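Alpha-glucosidase (Pseudoalteromonas sp. K8, PDB 5HQA) probably hydrolyses alpha-glucosides as a family 97 glycoside hydrolase that binds calcium and is activated by chloride. Local coordinates at residues Tyr295-Tyr303 with Tyr345-Leu353. Numbering follows the deposited sequence. Where two conformers were deposited one is given.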
loop_
_atom_site.group_PDB
_atom_site.type_symbol
_atom_site.label_atom_id
_atom_site.label_comp_id
_atom_site.label_asym_id
_atom_site.label_seq_id
_atom_site.Cartn_x
_atom_site.Cartn_y
_atom_site.Cartn_z
ATOM N N TYR A 295 29.215 -2.488 10.559
ATOM C CA TYR A 295 29.308 -1.036 10.475
ATOM C C TYR A 295 27.921 -0.403 10.467
ATOM O O TYR A 295 27.682 0.596 11.160
ATOM C CB TYR A 295 30.109 -0.645 9.233
ATOM C CG TYR A 295 29.956 0.793 8.790
ATOM C CD1 TYR A 295 30.721 1.807 9.355
ATOM C CD2 TYR A 295 29.067 1.130 7.777
ATOM C CE1 TYR A 295 30.588 3.122 8.937
ATOM C CE2 TYR A 295 28.922 2.435 7.352
ATOM C CZ TYR A 295 29.682 3.432 7.934
ATOM O OH TYR A 295 29.529 4.733 7.494
ATOM N N TYR A 296 26.987 -0.977 9.705
ATOM C CA TYR A 296 25.621 -0.454 9.702
ATOM C C TYR A 296 24.944 -0.654 11.056
ATOM O O TYR A 296 24.204 0.222 11.520
ATOM C CB TYR A 296 24.804 -1.113 8.587
ATOM C CG TYR A 296 24.929 -0.429 7.239
ATOM C CD1 TYR A 296 26.115 -0.483 6.514
ATOM C CD2 TYR A 296 23.854 0.267 6.690
ATOM C CE1 TYR A 296 26.225 0.140 5.283
ATOM C CE2 TYR A 296 23.957 0.896 5.456
ATOM C CZ TYR A 296 25.145 0.827 4.762
ATOM O OH TYR A 296 25.256 1.449 3.538
ATOM N N MET A 297 25.180 -1.799 11.707
ATOM C CA MET A 297 24.571 -2.028 13.015
ATOM C C MET A 297 25.078 -1.031 14.042
ATOM O O MET A 297 24.305 -0.552 14.883
ATOM C CB MET A 297 24.836 -3.456 13.488
ATOM C CG MET A 297 23.949 -4.477 12.798
ATOM S SD MET A 297 24.581 -6.153 13.000
ATOM C CE MET A 297 23.263 -6.912 13.861
ATOM N N ASP A 298 26.375 -0.711 13.998
ATOM C CA ASP A 298 26.924 0.306 14.892
ATOM C C ASP A 298 26.222 1.639 14.681
ATOM O O ASP A 298 25.849 2.318 15.642
ATOM C CB ASP A 298 28.430 0.466 14.669
ATOM C CG ASP A 298 29.230 -0.732 15.150
ATOM O OD1 ASP A 298 28.743 -1.474 16.033
ATOM O OD2 ASP A 298 30.365 -0.921 14.653
ATOM N N PHE A 299 26.043 2.028 13.419
ATOM C CA PHE A 299 25.345 3.271 13.109
ATOM C C PHE A 299 23.910 3.225 13.613
ATOM O O PHE A 299 23.430 4.176 14.242
ATOM C CB PHE A 299 25.387 3.515 11.595
ATOM C CG PHE A 299 24.729 4.800 11.156
ATOM C CD1 PHE A 299 25.461 5.975 11.073
ATOM C CD2 PHE A 299 23.381 4.825 10.805
ATOM C CE1 PHE A 299 24.861 7.153 10.662
ATOM C CE2 PHE A 299 22.775 6.001 10.398
ATOM C CZ PHE A 299 23.521 7.171 10.324
ATOM N N ALA A 300 23.205 2.123 13.340
ATOM C CA ALA A 300 21.825 1.992 13.798
ATOM C C ALA A 300 21.734 2.090 15.315
ATOM O O ALA A 300 20.839 2.758 15.848
ATOM C CB ALA A 300 21.229 0.672 13.312
ATOM N N ALA A 301 22.659 1.445 16.030
ATOM C CA ALA A 301 22.623 1.503 17.488
ATOM C C ALA A 301 22.845 2.926 17.987
ATOM O O ALA A 301 22.198 3.365 18.944
ATOM C CB ALA A 301 23.666 0.555 18.083
ATOM N N LYS A 302 23.750 3.666 17.344
ATOM C CA LYS A 302 24.064 5.007 17.821
ATOM C C LYS A 302 22.932 5.990 17.540
ATOM O O LYS A 302 22.687 6.898 18.345
ATOM C CB LYS A 302 25.371 5.490 17.190
ATOM C CG LYS A 302 25.775 6.899 17.579
ATOM C CD LYS A 302 27.173 7.236 17.088
ATOM C CE LYS A 302 27.584 8.633 17.549
ATOM N NZ LYS A 302 29.034 8.873 17.318
ATOM N N TYR A 303 22.217 5.826 16.426
ATOM C CA TYR A 303 21.276 6.845 15.980
ATOM C C TYR A 303 19.817 6.428 16.106
ATOM O O TYR A 303 18.935 7.164 15.657
ATOM C CB TYR A 303 21.617 7.261 14.547
ATOM C CG TYR A 303 22.919 8.026 14.517
ATOM C CD1 TYR A 303 22.983 9.329 14.996
ATOM C CD2 TYR A 303 24.093 7.437 14.059
ATOM C CE1 TYR A 303 24.173 10.040 14.992
ATOM C CE2 TYR A 303 25.297 8.142 14.059
ATOM C CZ TYR A 303 25.325 9.443 14.525
ATOM O OH TYR A 303 26.500 10.157 14.528
ATOM N N TYR A 345 26.296 -10.328 17.172
ATOM C CA TYR A 345 26.421 -8.876 17.161
ATOM C C TYR A 345 25.063 -8.198 17.314
ATOM O O TYR A 345 24.980 -7.117 17.913
ATOM C CB TYR A 345 27.124 -8.424 15.881
ATOM C CG TYR A 345 27.903 -7.142 16.053
ATOM C CD1 TYR A 345 29.001 -7.085 16.906
ATOM C CD2 TYR A 345 27.541 -5.989 15.369
ATOM C CE1 TYR A 345 29.720 -5.917 17.071
ATOM C CE2 TYR A 345 28.259 -4.815 15.526
ATOM C CZ TYR A 345 29.347 -4.785 16.377
ATOM O OH TYR A 345 30.057 -3.617 16.536
ATOM N N SER A 346 23.996 -8.813 16.786
ATOM C CA SER A 346 22.652 -8.267 16.963
ATOM C C SER A 346 22.277 -8.202 18.435
ATOM O O SER A 346 21.697 -7.210 18.895
ATOM C CB SER A 346 21.629 -9.105 16.188
ATOM O OG SER A 346 21.275 -10.297 16.885
ATOM N N LYS A 347 22.606 -9.249 19.191
ATOM C CA LYS A 347 22.311 -9.251 20.616
ATOM C C LYS A 347 23.179 -8.244 21.358
ATOM O O LYS A 347 22.699 -7.564 22.270
ATOM C CB LYS A 347 22.482 -10.665 21.171
ATOM C CG LYS A 347 21.457 -11.642 20.589
ATOM C CD LYS A 347 21.742 -13.106 20.915
ATOM C CE LYS A 347 20.718 -14.012 20.221
ATOM N NZ LYS A 347 21.106 -15.456 20.243
ATOM N N GLN A 348 24.451 -8.110 20.966
ATOM C CA GLN A 348 25.328 -7.133 21.609
ATOM C C GLN A 348 24.820 -5.714 21.404
ATOM O O GLN A 348 24.763 -4.918 22.348
ATOM C CB GLN A 348 26.750 -7.233 21.063
ATOM C CG GLN A 348 27.534 -8.471 21.407
ATOM C CD GLN A 348 28.897 -8.434 20.744
ATOM O OE1 GLN A 348 29.576 -7.397 20.756
ATOM N NE2 GLN A 348 29.290 -9.548 20.123
ATOM N N THR A 349 24.477 -5.368 20.160
ATOM C CA THR A 349 24.133 -4.000 19.806
ATOM C C THR A 349 22.664 -3.671 20.024
ATOM O O THR A 349 22.316 -2.488 20.072
ATOM C CB THR A 349 24.467 -3.723 18.337
ATOM O OG1 THR A 349 23.678 -4.583 17.503
ATOM C CG2 THR A 349 25.946 -3.949 18.057
ATOM N N GLY A 350 21.799 -4.677 20.144
ATOM C CA GLY A 350 20.373 -4.431 20.195
ATOM C C GLY A 350 19.754 -4.064 18.867
ATOM O O GLY A 350 18.578 -3.688 18.830
ATOM N N VAL A 351 20.513 -4.155 17.779
ATOM C CA VAL A 351 20.033 -3.862 16.435
ATOM C C VAL A 351 19.800 -5.181 15.722
ATOM O O VAL A 351 20.676 -6.051 15.722
ATOM C CB VAL A 351 21.049 -3.009 15.659
ATOM C CG1 VAL A 351 20.561 -2.793 14.219
ATOM C CG2 VAL A 351 21.305 -1.699 16.389
ATOM N N GLN A 352 18.644 -5.339 15.100
ATOM C CA GLN A 352 18.373 -6.626 14.488
ATOM C C GLN A 352 18.775 -6.656 13.025
ATOM O O GLN A 352 18.806 -5.629 12.343
ATOM C CB GLN A 352 16.905 -6.993 14.638
ATOM C CG GLN A 352 16.678 -7.732 15.931
ATOM C CD GLN A 352 15.257 -8.049 16.109
ATOM O OE1 GLN A 352 14.442 -7.146 16.258
ATOM N NE2 GLN A 352 14.917 -9.331 16.056
ATOM N N LEU A 353 19.123 -7.850 12.557
ATOM C CA LEU A 353 19.230 -8.090 11.129
ATOM C C LEU A 353 17.828 -8.236 10.551
ATOM O O LEU A 353 16.989 -8.946 11.117
ATOM C CB LEU A 353 20.055 -9.349 10.865
ATOM C CG LEU A 353 20.177 -9.838 9.424
ATOM C CD1 LEU A 353 20.966 -8.852 8.582
ATOM C CD2 LEU A 353 20.836 -11.209 9.403
#
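Two neighbouring helices on the outside of the TIM-barrel-like catalytic domain pack here through Met-297, Tyr-345 and Val-351. Helix 290-303 precedes strand 307-310, and helix 339-349 precedes strand 352-358, its parallel neighbour. The short helix axes run roughly parallel, 10.4 Å apart at closest approach and at 21° to each other.

Met-297 fills the middle of the contact. Its SD lies at the edge of the Tyr-345 ring, in the ring plane and 3.8 Å from CD2, a Met-aromatic contact. The bend at chi3 turns CE away from the ring, between Ser-346 of the helix and the Val-351 carbonyl. There CE lies 3.3 Å from Val-351 O and also touches CA and CB of Ser-346. Both methyls of Val-351 touch Ala-300 CB. CG1, anti to the backbone N (chi1 176°), meets it at 3.6 Å and also meets Met-297 CG. CG2 also lies against the helix backbone, 3.4 Å from Ala-301 N and close to Met-297 O. Val-308 of the adjoining strand touches both Met-297 and Val-351.

At the outer border, Tyr-345 OH donates to Asp-298 OD1 at 2.6 Å. OD1 accepts through its syn lone pair, on the side of OD2. Carboxylate and ring planes are 64° apart. Thr-349 CG2 covers part of one ring face. Thr-349 OG1 donates to Tyr-345 O and accepts from Val-351 N (3.2 Å), forming an ST turn. Thr-349 N and OG1 reach that carbonyl from opposite faces of its plane.

The contact therefore has an apolar centre and a polar outer edge. The short phenol-carboxylate bond ties the helices together and fixes the phenol end. Met-297 SD and Thr-349 CG2 restrain the ring, while the ST turn probably helps fix the bend that presents Val-351 to helix 290-303.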